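Local atomic coordinates of bacillaene synthase decarboxylase PksI (Bacillus subtilis, PDB entry 4Q1K), a protein that decarboxylates the 3-methylglutaconyl group tethered to the synthase PksL to a 3-methylcrotonyl group during biosynthesis of the antibiotic bacillaene. Residues P115-Q121 against A135-S141; A161-P166 against E176-N180; T21-V25 against Q50-D54; G85-L91 against I262-Y266. The protein carries 1 engineered substitution. All coordinates share one frame; numbering follows the deposited sequence.

Contact 1 (P115-Q121 against A135-S141); sequences PVIAAMQ and ADIVILS
P115 and V116 meet D136 where two parallel strands come together in the central sheet of the crotonase-like fold. The strands are 116-120 and 137-141, and the link between them runs through helix 127-133. V116 N gives its hydrogen to D136 OD2 at 2.7 Å, on the lone pair that faces away from the other carboxylate oxygen. The same OD2 forms a salt bridge with K227. V116 O accepts two backbone bonds, from D136 N at 2.9 Å and from I137 N. This fork starts the ladder. I117 lies beside I137, both side chains pointing the same way. I117 CG2 also presses on I139 CD1 at 3.5 Å. These isoleucines share their face of the sheet with A119, and helix 201-215 packs against that face. A118 is on the other face, where its CB meets A135 CB at 3.6 Å. Its backbone bonds on both atoms: A118 N to I137 O at 2.9 Å, and A118 O from I139 N at the same length. A119 shows the second strand little side chain, and its O is hydrogen-bonded to the T75 hydroxyl. M120 N continues the ladder to I139 O. The M120 chain is extended beyond CG (chi2 -165°, chi3 -171°). It therefore runs past L140, with SD against CD2, and its CE reaches V138 CG1 at 3.8 Å. The Q121 amide bonds elsewhere: OE1 to G76 N, NE2 to the carbonyls of D78 and Y80. Q121 O bonds to R201 NE and also lies 3.2 Å from S141 CB.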
loop_
_atom_site.group_PDB
_atom_site.type_symbol
_atom_site.label_atom_id
_atom_site.label_comp_id
_atom_site.label_asym_id
_atom_site.label_seq_id
_atom_site.Cartn_x
_atom_site.Cartn_y
_atom_site.Cartn_z
ATOM N N PRO B 115 -19.051 -12.086 -0.081
ATOM C CA PRO B 115 -17.671 -12.066 -0.567
ATOM C C PRO B 115 -17.552 -12.820 -1.888
ATOM O O PRO B 115 -18.186 -13.892 -2.087
ATOM C CB PRO B 115 -16.931 -12.882 0.527
ATOM C CG PRO B 115 -17.655 -12.546 1.778
ATOM C CD PRO B 115 -19.118 -12.530 1.354
ATOM N N VAL B 116 -16.804 -12.219 -2.806
ATOM C CA VAL B 116 -16.565 -12.878 -4.103
ATOM C C VAL B 116 -15.016 -13.151 -4.175
ATOM O O VAL B 116 -14.208 -12.260 -3.838
ATOM C CB VAL B 116 -16.905 -11.921 -5.242
ATOM C CG1 VAL B 116 -16.592 -12.523 -6.609
ATOM C CG2 VAL B 116 -18.422 -11.521 -5.094
ATOM N N ILE B 117 -14.669 -14.362 -4.604
ATOM C CA ILE B 117 -13.262 -14.737 -4.870
ATOM C C ILE B 117 -13.109 -14.776 -6.390
ATOM O O ILE B 117 -13.756 -15.592 -7.062
ATOM C CB ILE B 117 -12.986 -16.132 -4.300
ATOM C CG1 ILE B 117 -13.248 -16.092 -2.777
ATOM C CG2 ILE B 117 -11.553 -16.667 -4.714
ATOM C CD1 ILE B 117 -13.515 -17.504 -2.245
ATOM N N ALA B 118 -12.251 -13.927 -6.915
ATOM C CA ALA B 118 -11.901 -13.980 -8.363
ATOM C C ALA B 118 -10.734 -14.981 -8.506
ATOM O O ALA B 118 -9.554 -14.679 -8.129
ATOM C CB ALA B 118 -11.385 -12.617 -8.823
ATOM N N ALA B 119 -11.084 -16.192 -8.916
ATOM C CA ALA B 119 -10.070 -17.269 -9.101
ATOM C C ALA B 119 -9.581 -17.107 -10.577
ATOM O O ALA B 119 -10.160 -17.721 -11.515
ATOM C CB ALA B 119 -10.755 -18.629 -8.865
ATOM N N MET B 120 -8.547 -16.322 -10.764
ATOM C CA MET B 120 -8.075 -15.944 -12.132
ATOM C C MET B 120 -7.047 -16.985 -12.504
ATOM O O MET B 120 -5.788 -16.747 -12.422
ATOM C CB MET B 120 -7.478 -14.523 -12.088
ATOM C CG MET B 120 -8.487 -13.487 -11.586
ATOM S SD MET B 120 -7.776 -11.827 -12.035
ATOM C CE MET B 120 -8.849 -10.799 -11.201
ATOM N N GLN B 121 -7.552 -18.168 -12.887
ATOM C CA GLN B 121 -6.667 -19.320 -13.198
ATOM C C GLN B 121 -5.989 -19.112 -14.587
ATOM O O GLN B 121 -4.986 -19.781 -14.904
ATOM C CB GLN B 121 -7.450 -20.645 -13.156
ATOM C CG GLN B 121 -8.104 -21.110 -14.468
ATOM C CD GLN B 121 -9.094 -20.105 -15.108
ATOM O OE1 GLN B 121 -9.659 -19.198 -14.457
ATOM N NE2 GLN B 121 -9.262 -20.249 -16.409
ATOM N N ALA B 135 -13.288 -7.972 -7.002
ATOM C CA ALA B 135 -13.654 -9.075 -6.027
ATOM C C ALA B 135 -12.886 -8.862 -4.714
ATOM O O ALA B 135 -11.946 -8.086 -4.624
ATOM C CB ALA B 135 -13.261 -10.434 -6.617
ATOM N N ASP B 136 -13.427 -9.426 -3.603
ATOM C CA ASP B 136 -12.917 -9.105 -2.266
ATOM C C ASP B 136 -11.615 -9.886 -2.076
ATOM O O ASP B 136 -10.745 -9.460 -1.351
ATOM C CB ASP B 136 -13.954 -9.687 -1.281
ATOM C CG ASP B 136 -15.321 -9.025 -1.502
ATOM O OD1 ASP B 136 -15.404 -7.769 -1.257
ATOM O OD2 ASP B 136 -16.193 -9.633 -2.154
ATOM N N ILE B 137 -11.511 -11.028 -2.760
ATOM C CA ILE B 137 -10.274 -11.863 -2.689
ATOM C C ILE B 137 -9.824 -12.177 -4.084
ATOM O O ILE B 137 -10.685 -12.638 -4.905
ATOM C CB ILE B 137 -10.507 -13.161 -1.926
ATOM C CG1 ILE B 137 -10.696 -12.771 -0.452
ATOM C CG2 ILE B 137 -9.192 -13.999 -1.955
ATOM C CD1 ILE B 137 -11.347 -13.860 0.390
ATOM N N VAL B 138 -8.588 -11.854 -4.440
ATOM C CA VAL B 138 -8.178 -12.141 -5.876
ATOM C C VAL B 138 -7.088 -13.206 -5.865
ATOM O O VAL B 138 -6.172 -13.060 -5.101
ATOM C CB VAL B 138 -7.616 -10.851 -6.508
ATOM C CG1 VAL B 138 -6.995 -11.191 -7.920
ATOM C CG2 VAL B 138 -8.763 -9.763 -6.584
ATOM N N ILE B 139 -7.114 -14.214 -6.723
ATOM C CA ILE B 139 -5.982 -15.189 -6.742
ATOM C C ILE B 139 -5.474 -15.218 -8.174
ATOM O O ILE B 139 -6.282 -15.329 -9.072
ATOM C CB ILE B 139 -6.546 -16.622 -6.454
ATOM C CG1 ILE B 139 -7.220 -16.655 -5.058
ATOM C CG2 ILE B 139 -5.378 -17.646 -6.468
ATOM C CD1 ILE B 139 -8.257 -17.827 -4.967
ATOM N N LEU B 140 -4.182 -15.117 -8.417
ATOM C CA LEU B 140 -3.670 -15.165 -9.755
ATOM C C LEU B 140 -2.954 -16.499 -10.037
ATOM O O LEU B 140 -2.547 -17.176 -9.097
ATOM C CB LEU B 140 -2.611 -14.065 -9.974
ATOM C CG LEU B 140 -3.018 -12.625 -9.601
ATOM C CD1 LEU B 140 -1.787 -11.712 -9.905
ATOM C CD2 LEU B 140 -4.271 -12.196 -10.361
ATOM N N SER B 141 -2.793 -16.801 -11.336
ATOM C CA SER B 141 -1.999 -17.933 -11.769
ATOM C C SER B 141 -0.587 -17.456 -12.174
ATOM O O SER B 141 -0.371 -16.442 -12.849
ATOM C CB SER B 141 -2.663 -18.542 -13.014
ATOM O OG SER B 141 -1.657 -19.044 -13.915
#

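Contact 2 (A161-P166 against E176-N180); sequences ATFIVP and EILLN
L178 reaches out from helix 171-180 and fits as a knob among A161, T162, V165 and P166 of helix 161-169. The two helix segments run roughly antiparallel, at 150°. Their axes are 10.5 Å apart, so L178 does most of the bridging. The tight part is the forked end of L178. Its CG is anti to the carbonyl carbon (chi1 -63°), and both methyls reach the facing helix. CD1 rests 3.9 Å from T162 CA. CD2 lies 4.1 Å from A161 CB and equally close to V165 CG2. The V165 and L178 side chains lie alongside, running opposite ways. The other V165 methyl, CG1, meets I177 CG2 at 4.1 Å. The looser side is at P166, whose CD is 4.3 Å from L178 CD1. P166 is partly exposed, and a glycerol, probably from the crystallisation liquor, lies near it and is hydrogen-bonded to T162 O. The side chains meet only through carbon, no polar bond joins the segments, and the polar end of T162 is used elsewhere. Its OG1 bonds to E245 of the same chain and to H229 of a neighbouring subunit. L230 of that subunit also packs on L178. The T162 side chain is about 8 Å from that of the active-site residue H249. This is an antiparallel helix pair closed by a knob-into-hole contact, set at a subunit interface of the crotonase-family trimer.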
loop_
_atom_site.group_PDB
_atom_site.type_symbol
_atom_site.label_atom_id
_atom_site.label_comp_id
_atom_site.label_asym_id
_atom_site.label_seq_id
_atom_site.Cartn_x
_atom_site.Cartn_y
_atom_site.Cartn_z
ATOM N N ALA B 161 -10.809 1.147 -13.726
ATOM C CA ALA B 161 -9.434 0.666 -13.590
ATOM C C ALA B 161 -8.634 1.713 -12.811
ATOM O O ALA B 161 -7.732 1.348 -12.028
ATOM C CB ALA B 161 -8.845 0.474 -14.981
ATOM N N THR B 162 -8.876 3.030 -13.032
ATOM C CA THR B 162 -7.935 3.991 -12.337
ATOM C C THR B 162 -8.245 4.129 -10.861
ATOM O O THR B 162 -7.450 4.700 -10.093
ATOM C CB THR B 162 -8.030 5.426 -12.984
ATOM O OG1 THR B 162 -9.370 5.964 -12.739
ATOM C CG2 THR B 162 -7.816 5.315 -14.518
ATOM N N PHE B 163 -9.352 3.548 -10.410
ATOM C CA PHE B 163 -9.638 3.562 -8.958
ATOM C C PHE B 163 -9.205 2.191 -8.377
ATOM O O PHE B 163 -8.488 2.129 -7.365
ATOM C CB PHE B 163 -11.149 3.745 -8.811
ATOM C CG PHE B 163 -11.610 3.560 -7.391
ATOM C CD1 PHE B 163 -11.298 4.533 -6.457
ATOM C CD2 PHE B 163 -12.241 2.380 -6.986
ATOM C CE1 PHE B 163 -11.717 4.405 -5.126
ATOM C CE2 PHE B 163 -12.590 2.219 -5.630
ATOM C CZ PHE B 163 -12.310 3.245 -4.699
ATOM N N ILE B 164 -9.606 1.066 -9.031
ATOM C CA ILE B 164 -9.435 -0.266 -8.375
ATOM C C ILE B 164 -8.005 -0.779 -8.465
ATOM O O ILE B 164 -7.537 -1.526 -7.585
ATOM C CB ILE B 164 -10.482 -1.276 -8.895
ATOM C CG1 ILE B 164 -10.685 -2.471 -7.886
ATOM C CG2 ILE B 164 -10.036 -1.778 -10.250
ATOM C CD1 ILE B 164 -11.181 -2.087 -6.483
ATOM N N VAL B 165 -7.285 -0.377 -9.509
ATOM C CA VAL B 165 -5.882 -0.819 -9.588
ATOM C C VAL B 165 -4.984 -0.237 -8.429
ATOM O O VAL B 165 -4.340 -1.008 -7.776
ATOM C CB VAL B 165 -5.309 -0.666 -11.052
ATOM C CG1 VAL B 165 -3.802 -1.115 -11.059
ATOM C CG2 VAL B 165 -6.160 -1.496 -12.093
ATOM N N PRO B 166 -4.974 1.088 -8.200
ATOM C CA PRO B 166 -4.264 1.625 -7.052
ATOM C C PRO B 166 -4.860 1.035 -5.755
ATOM O O PRO B 166 -4.140 0.791 -4.805
ATOM C CB PRO B 166 -4.517 3.136 -7.119
ATOM C CG PRO B 166 -5.061 3.437 -8.516
ATOM C CD PRO B 166 -5.604 2.126 -9.064
ATOM N N GLU B 176 2.574 2.363 -13.060
ATOM C CA GLU B 176 3.259 1.718 -14.141
ATOM C C GLU B 176 2.254 0.882 -14.922
ATOM O O GLU B 176 2.247 0.883 -16.171
ATOM C CB GLU B 176 4.332 0.789 -13.446
ATOM C CG GLU B 176 5.113 0.002 -14.448
ATOM C CD GLU B 176 6.039 -1.002 -13.715
ATOM O OE1 GLU B 176 6.752 -0.565 -12.808
ATOM O OE2 GLU B 176 6.017 -2.208 -14.052
ATOM N N ILE B 177 1.447 0.104 -14.192
ATOM C CA ILE B 177 0.438 -0.736 -14.894
ATOM C C ILE B 177 -0.515 0.054 -15.786
ATOM O O ILE B 177 -0.762 -0.326 -16.934
ATOM C CB ILE B 177 -0.422 -1.544 -13.868
ATOM C CG1 ILE B 177 0.509 -2.651 -13.284
ATOM C CG2 ILE B 177 -1.758 -2.121 -14.432
ATOM C CD1 ILE B 177 -0.081 -3.352 -11.991
ATOM N N LEU B 178 -0.965 1.169 -15.283
ATOM C CA LEU B 178 -1.988 1.944 -16.034
ATOM C C LEU B 178 -1.357 2.821 -17.140
ATOM O O LEU B 178 -1.929 2.841 -18.282
ATOM C CB LEU B 178 -2.809 2.852 -15.109
ATOM C CG LEU B 178 -3.599 2.065 -14.085
ATOM C CD1 LEU B 178 -4.185 3.085 -13.051
ATOM C CD2 LEU B 178 -4.812 1.341 -14.766
ATOM N N LEU B 179 -0.267 3.521 -16.862
ATOM C CA LEU B 179 0.353 4.372 -17.910
ATOM C C LEU B 179 0.923 3.496 -19.043
ATOM O O LEU B 179 0.829 3.902 -20.227
ATOM C CB LEU B 179 1.494 5.205 -17.323
ATOM C CG LEU B 179 1.031 6.345 -16.375
ATOM C CD1 LEU B 179 2.329 6.804 -15.665
ATOM C CD2 LEU B 179 0.499 7.519 -17.169
ATOM N N ASN B 180 1.657 2.407 -18.686
ATOM C CA ASN B 180 2.394 1.722 -19.710
ATOM C C ASN B 180 1.616 0.544 -20.370
ATOM O O ASN B 180 2.032 0.059 -21.462
ATOM C CB ASN B 180 3.724 1.203 -19.187
ATOM C CG ASN B 180 4.713 0.884 -20.316
ATOM O OD1 ASN B 180 5.484 -0.116 -20.197
ATOM N ND2 ASN B 180 4.719 1.691 -21.389
#

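Contact 3 (T21-V25 against Q50-D54); sequences THSVV and QELTD
H22 holds its ring carbon CG anti to the carbonyl carbon (chi1 -59°), while E51 bends at its second torsion (chi2 82°). The first turns the imidazole onto the E51 side chain, and the second leads the carboxylate away from the loop. E51 runs across H22. H22 CB touches E51 CB at 3.6 Å. E51 CG stands 4.1 Å from the centroid of the H22 ring, an off-centre CH-pi contact. The E51 carboxylate plane is almost perpendicular to the ring. One turn on, D54 approaches the far end of the imidazole. H22 NE2 makes a weak, bent hydrogen bond to D54 OD2 at 3.2 Å. The other oxygen, OD1, takes a firmer bond from Q50 NE2 at 3.0 Å, which arrives from above the carboxylate plane. Between the two segments, then, H22 holds D54 only weakly. Beside these polar groups, V24 and V25 pack on L52. V24 CG2 points at the helix backbone and lies 3.6 Å from L52 N. V25 CG2 meets L52 CD1 at 3.7 Å. D55, next along the helix, accepts from the backbone N of both H22 and V24, so the loop is also fixed by its main chain. The contact joins the N-terminal lead-in of the outermost strand 25-31 to the first turn of helix 50-65, at the edge of the central crotonase-fold sheet.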
loop_
_atom_site.group_PDB
_atom_site.type_symbol
_atom_site.label_atom_id
_atom_site.label_comp_id
_atom_site.label_asym_id
_atom_site.label_seq_id
_atom_site.Cartn_x
_atom_site.Cartn_y
_atom_site.Cartn_z
ATOM N N THR B 21 -28.656 -18.225 -19.870
ATOM C CA THR B 21 -29.429 -18.283 -21.150
ATOM C C THR B 21 -28.585 -18.606 -22.373
ATOM O O THR B 21 -28.934 -19.461 -23.224
ATOM C CB THR B 21 -30.232 -16.981 -21.380
ATOM O OG1 THR B 21 -31.138 -16.826 -20.291
ATOM C CG2 THR B 21 -31.033 -17.006 -22.715
ATOM N N HIS B 22 -27.454 -17.922 -22.464
ATOM C CA HIS B 22 -26.597 -18.072 -23.634
ATOM C C HIS B 22 -25.647 -19.258 -23.460
ATOM O O HIS B 22 -24.877 -19.578 -24.358
ATOM C CB HIS B 22 -25.922 -16.738 -24.003
ATOM C CG HIS B 22 -26.909 -15.645 -24.304
ATOM N ND1 HIS B 22 -27.755 -15.674 -25.408
ATOM C CD2 HIS B 22 -27.218 -14.511 -23.626
ATOM C CE1 HIS B 22 -28.513 -14.588 -25.409
ATOM N NE2 HIS B 22 -28.209 -13.864 -24.339
ATOM N N SER B 23 -25.776 -19.951 -22.330
ATOM C CA SER B 23 -24.873 -21.043 -22.007
ATOM C C SER B 23 -23.397 -20.656 -21.991
ATOM O O SER B 23 -22.575 -21.540 -22.157
ATOM C CB SER B 23 -25.064 -22.189 -23.012
ATOM O OG SER B 23 -26.170 -22.978 -22.656
ATOM N N VAL B 24 -23.022 -19.379 -21.814
ATOM C CA VAL B 24 -21.584 -19.130 -21.787
ATOM C C VAL B 24 -21.169 -18.812 -20.346
ATOM O O VAL B 24 -20.006 -18.572 -20.104
ATOM C CB VAL B 24 -21.081 -18.086 -22.829
ATOM C CG1 VAL B 24 -21.338 -18.608 -24.278
ATOM C CG2 VAL B 24 -21.655 -16.688 -22.574
ATOM N N VAL B 25 -22.130 -18.848 -19.410
ATOM C CA VAL B 25 -21.790 -18.854 -17.945
ATOM C C VAL B 25 -22.410 -20.113 -17.345
ATOM O O VAL B 25 -23.592 -20.399 -17.575
ATOM C CB VAL B 25 -22.185 -17.578 -17.197
ATOM C CG1 VAL B 25 -22.137 -17.721 -15.675
ATOM C CG2 VAL B 25 -21.421 -16.344 -17.661
ATOM N N GLN B 50 -21.607 -10.034 -26.314
ATOM C CA GLN B 50 -22.967 -9.731 -25.806
ATOM C C GLN B 50 -23.489 -10.901 -24.968
ATOM O O GLN B 50 -24.122 -10.687 -23.915
ATOM C CB GLN B 50 -23.974 -9.486 -27.002
ATOM C CG GLN B 50 -25.277 -8.861 -26.501
ATOM C CD GLN B 50 -24.998 -7.541 -25.779
ATOM O OE1 GLN B 50 -24.412 -6.627 -26.359
ATOM N NE2 GLN B 50 -25.335 -7.455 -24.496
ATOM N N GLU B 51 -23.126 -12.137 -25.348
ATOM C CA GLU B 51 -23.661 -13.323 -24.629
ATOM C C GLU B 51 -23.045 -13.370 -23.196
ATOM O O GLU B 51 -23.760 -13.617 -22.181
ATOM C CB GLU B 51 -23.338 -14.599 -25.371
ATOM C CG GLU B 51 -24.152 -14.773 -26.688
ATOM C CD GLU B 51 -23.545 -13.994 -27.882
ATOM O OE1 GLU B 51 -22.332 -13.539 -27.877
ATOM O OE2 GLU B 51 -24.312 -13.777 -28.870
ATOM N N LEU B 52 -21.735 -13.158 -23.142
ATOM C CA LEU B 52 -21.028 -13.218 -21.837
ATOM C C LEU B 52 -21.530 -12.102 -20.984
ATOM O O LEU B 52 -21.743 -12.273 -19.782
ATOM C CB LEU B 52 -19.473 -13.192 -21.983
ATOM C CG LEU B 52 -18.743 -13.368 -20.615
ATOM C CD1 LEU B 52 -19.065 -14.724 -19.954
ATOM C CD2 LEU B 52 -17.220 -13.278 -20.835
ATOM N N THR B 53 -21.703 -10.939 -21.574
ATOM C CA THR B 53 -22.189 -9.773 -20.834
ATOM C C THR B 53 -23.587 -10.068 -20.227
ATOM O O THR B 53 -23.808 -9.905 -18.994
ATOM C CB THR B 53 -22.269 -8.558 -21.801
ATOM O OG1 THR B 53 -20.931 -8.229 -22.195
ATOM C CG2 THR B 53 -22.950 -7.341 -21.113
ATOM N N ASP B 54 -24.542 -10.508 -21.058
ATOM C CA ASP B 54 -25.882 -10.841 -20.553
ATOM C C ASP B 54 -25.846 -11.981 -19.500
ATOM O O ASP B 54 -26.549 -11.902 -18.483
ATOM C CB ASP B 54 -26.808 -11.348 -21.676
ATOM C CG ASP B 54 -27.104 -10.310 -22.774
ATOM O OD1 ASP B 54 -26.960 -9.099 -22.518
ATOM O OD2 ASP B 54 -27.519 -10.764 -23.892
#

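Contact 4 (G85-L91 against I262-Y266); sequences GTQEGLL and IKGLY
Y266 lays one face of its ring on Q87. The CB of Q87 sits over the ring centre, 3.7 Å from the centroid, a CH-pi contact nearly on the ring normal. Q87 N lies over the same face, near CZ. The Q87 amide plane is 18° from the ring plane, but the amide lies beside Y266 CB, not over the ring centre. At the ring edge, in plane, lies G85 O. Y266 OH donates to it at 2.8 Å, on a lone pair of the carbonyl. L90 CD1 is also at the edge, 4.0 Å from Y266 CE2. These residues join the start of helix 87-94 to the C-terminal helix 256-265 of this crotonase-fold chain. Y266 is the last residue modelled. T86 is the N-cap of helix 87-94, and its OG1 accepts from G89 N at 2.9 Å. The phenol bond therefore grips the carbonyl just before the capped helix start. The leucines add an apolar patch. I262 points its branches at both of them. Its CD1 meets L90 CB at 3.7 Å, and its CG2 meets L91 CG at 3.8 Å. Y153 also packs against both I262 and Y266. The L90 side chain is about 7 Å from that of the active-site residue H249, so this surface contact lies close to the catalytic region. The Q87 side chain is extended, with CG anti to the backbone N (chi1 -178°), and it passes I262 CG2 and Y266 CB. At its end, NE2 donates to I262 O at 3.0 Å, from above the carbonyl plane.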
loop_
_atom_site.group_PDB
_atom_site.type_symbol
_atom_site.label_atom_id
_atom_site.label_comp_id
_atom_site.label_asym_id
_atom_site.label_seq_id
_atom_site.Cartn_x
_atom_site.Cartn_y
_atom_site.Cartn_z
ATOM N N GLY B 85 -12.759 -6.144 -23.318
ATOM C CA GLY B 85 -13.692 -5.717 -24.426
ATOM C C GLY B 85 -13.386 -6.537 -25.690
ATOM O O GLY B 85 -12.241 -6.823 -25.981
ATOM N N THR B 86 -14.389 -6.909 -26.499
ATOM C CA THR B 86 -14.082 -7.455 -27.810
ATOM C C THR B 86 -13.553 -6.318 -28.732
ATOM O O THR B 86 -13.732 -5.108 -28.391
ATOM C CB THR B 86 -15.340 -8.048 -28.462
ATOM O OG1 THR B 86 -16.299 -6.992 -28.622
ATOM C CG2 THR B 86 -15.957 -9.162 -27.514
ATOM N N GLN B 87 -13.003 -6.707 -29.895
ATOM C CA GLN B 87 -12.458 -5.721 -30.823
ATOM C C GLN B 87 -13.652 -4.846 -31.288
ATOM O O GLN B 87 -13.584 -3.622 -31.303
ATOM C CB GLN B 87 -11.767 -6.427 -31.950
ATOM C CG GLN B 87 -11.117 -5.448 -32.936
ATOM C CD GLN B 87 -10.295 -6.191 -33.991
ATOM O OE1 GLN B 87 -10.591 -7.310 -34.317
ATOM N NE2 GLN B 87 -9.240 -5.586 -34.478
ATOM N N GLU B 88 -14.772 -5.508 -31.582
ATOM C CA GLU B 88 -15.956 -4.782 -32.072
ATOM C C GLU B 88 -16.509 -3.862 -30.973
ATOM O O GLU B 88 -16.845 -2.695 -31.221
ATOM C CB GLU B 88 -17.021 -5.769 -32.564
ATOM C CG GLU B 88 -18.320 -5.145 -33.011
ATOM C CD GLU B 88 -18.222 -4.311 -34.311
ATOM O OE1 GLU B 88 -17.096 -3.962 -34.809
ATOM O OE2 GLU B 88 -19.318 -3.977 -34.848
ATOM N N GLY B 89 -16.569 -4.371 -29.729
ATOM C CA GLY B 89 -16.945 -3.520 -28.582
ATOM C C GLY B 89 -16.107 -2.275 -28.460
ATOM O O GLY B 89 -16.631 -1.163 -28.210
ATOM N N LEU B 90 -14.798 -2.437 -28.554
ATOM C CA LEU B 90 -13.928 -1.252 -28.414
ATOM C C LEU B 90 -14.101 -0.286 -29.586
ATOM O O LEU B 90 -14.071 0.947 -29.409
ATOM C CB LEU B 90 -12.442 -1.687 -28.338
ATOM C CG LEU B 90 -12.155 -2.528 -27.060
ATOM C CD1 LEU B 90 -10.734 -2.973 -27.231
ATOM C CD2 LEU B 90 -12.361 -1.703 -25.801
ATOM N N LEU B 91 -14.325 -0.830 -30.784
ATOM C CA LEU B 91 -14.437 0.026 -31.976
ATOM C C LEU B 91 -15.742 0.843 -31.887
ATOM O O LEU B 91 -15.820 1.953 -32.407
ATOM C CB LEU B 91 -14.501 -0.845 -33.285
ATOM C CG LEU B 91 -13.115 -1.376 -33.652
ATOM C CD1 LEU B 91 -13.085 -2.476 -34.698
ATOM C CD2 LEU B 91 -12.245 -0.166 -34.049
ATOM N N ILE B 262 -6.661 -0.219 -32.398
ATOM C CA ILE B 262 -7.553 -1.346 -32.103
ATOM C C ILE B 262 -7.533 -2.316 -33.256
ATOM O O ILE B 262 -7.527 -3.522 -33.062
ATOM C CB ILE B 262 -9.013 -0.899 -31.842
ATOM C CG1 ILE B 262 -9.078 0.018 -30.611
ATOM C CG2 ILE B 262 -9.971 -2.072 -31.724
ATOM C CD1 ILE B 262 -10.447 0.671 -30.424
ATOM N N LYS B 263 -7.589 -1.807 -34.485
ATOM C CA LYS B 263 -7.598 -2.730 -35.602
ATOM C C LYS B 263 -6.293 -3.364 -35.792
ATOM O O LYS B 263 -6.252 -4.548 -36.132
ATOM C CB LYS B 263 -8.002 -1.993 -36.886
ATOM C CG LYS B 263 -9.487 -1.754 -36.874
ATOM C CD LYS B 263 -9.961 -1.477 -38.268
ATOM C CE LYS B 263 -10.101 0.000 -38.461
ATOM N NZ LYS B 263 -10.809 0.252 -39.759
ATOM N N GLY B 264 -5.212 -2.601 -35.545
ATOM C CA GLY B 264 -3.837 -3.105 -35.756
ATOM C C GLY B 264 -3.317 -4.030 -34.678
ATOM O O GLY B 264 -2.566 -4.958 -34.975
ATOM N N LEU B 265 -3.642 -3.740 -33.419
ATOM C CA LEU B 265 -2.859 -4.369 -32.322
ATOM C C LEU B 265 -3.729 -5.319 -31.484
ATOM O O LEU B 265 -3.225 -5.927 -30.502
ATOM C CB LEU B 265 -2.296 -3.257 -31.348
ATOM C CG LEU B 265 -1.493 -2.139 -32.050
ATOM C CD1 LEU B 265 -1.045 -1.084 -31.067
ATOM C CD2 LEU B 265 -0.340 -2.743 -32.783
ATOM N N TYR B 266 -5.019 -5.417 -31.807
ATOM C CA TYR B 266 -5.904 -6.248 -30.967
ATOM C C TYR B 266 -5.437 -7.717 -31.054
ATOM O O TYR B 266 -5.459 -8.322 -29.945
ATOM C CB TYR B 266 -7.390 -6.185 -31.439
ATOM C CG TYR B 266 -8.322 -6.818 -30.426
ATOM C CD1 TYR B 266 -8.647 -8.207 -30.493
ATOM C CD2 TYR B 266 -8.918 -6.046 -29.408
ATOM C CE1 TYR B 266 -9.505 -8.759 -29.554
ATOM C CE2 TYR B 266 -9.761 -6.623 -28.431
ATOM C CZ TYR B 266 -10.034 -7.969 -28.520
ATOM O OH TYR B 266 -10.865 -8.582 -27.612
#

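How the contacts relate
Contact 1 is the core of the set: all its residues are buried, and a backbone ladder holds it. Contact 2 is also buried, but its side chains meet only through carbon, and a neighbouring subunit packs around it. Contact 3 is partly buried and contact 4 lies at the surface. Both mix apolar packing with side-chain hydrogen bonds and a CH-pi contact. Contacts 1 and 3 both involve the central sheet, one between inner strands and the other at the lead-in to its outermost strand. Contacts 2 and 4 join helices near H249. Contact 4 closes a loop of the chain that encloses contacts 1 and 2.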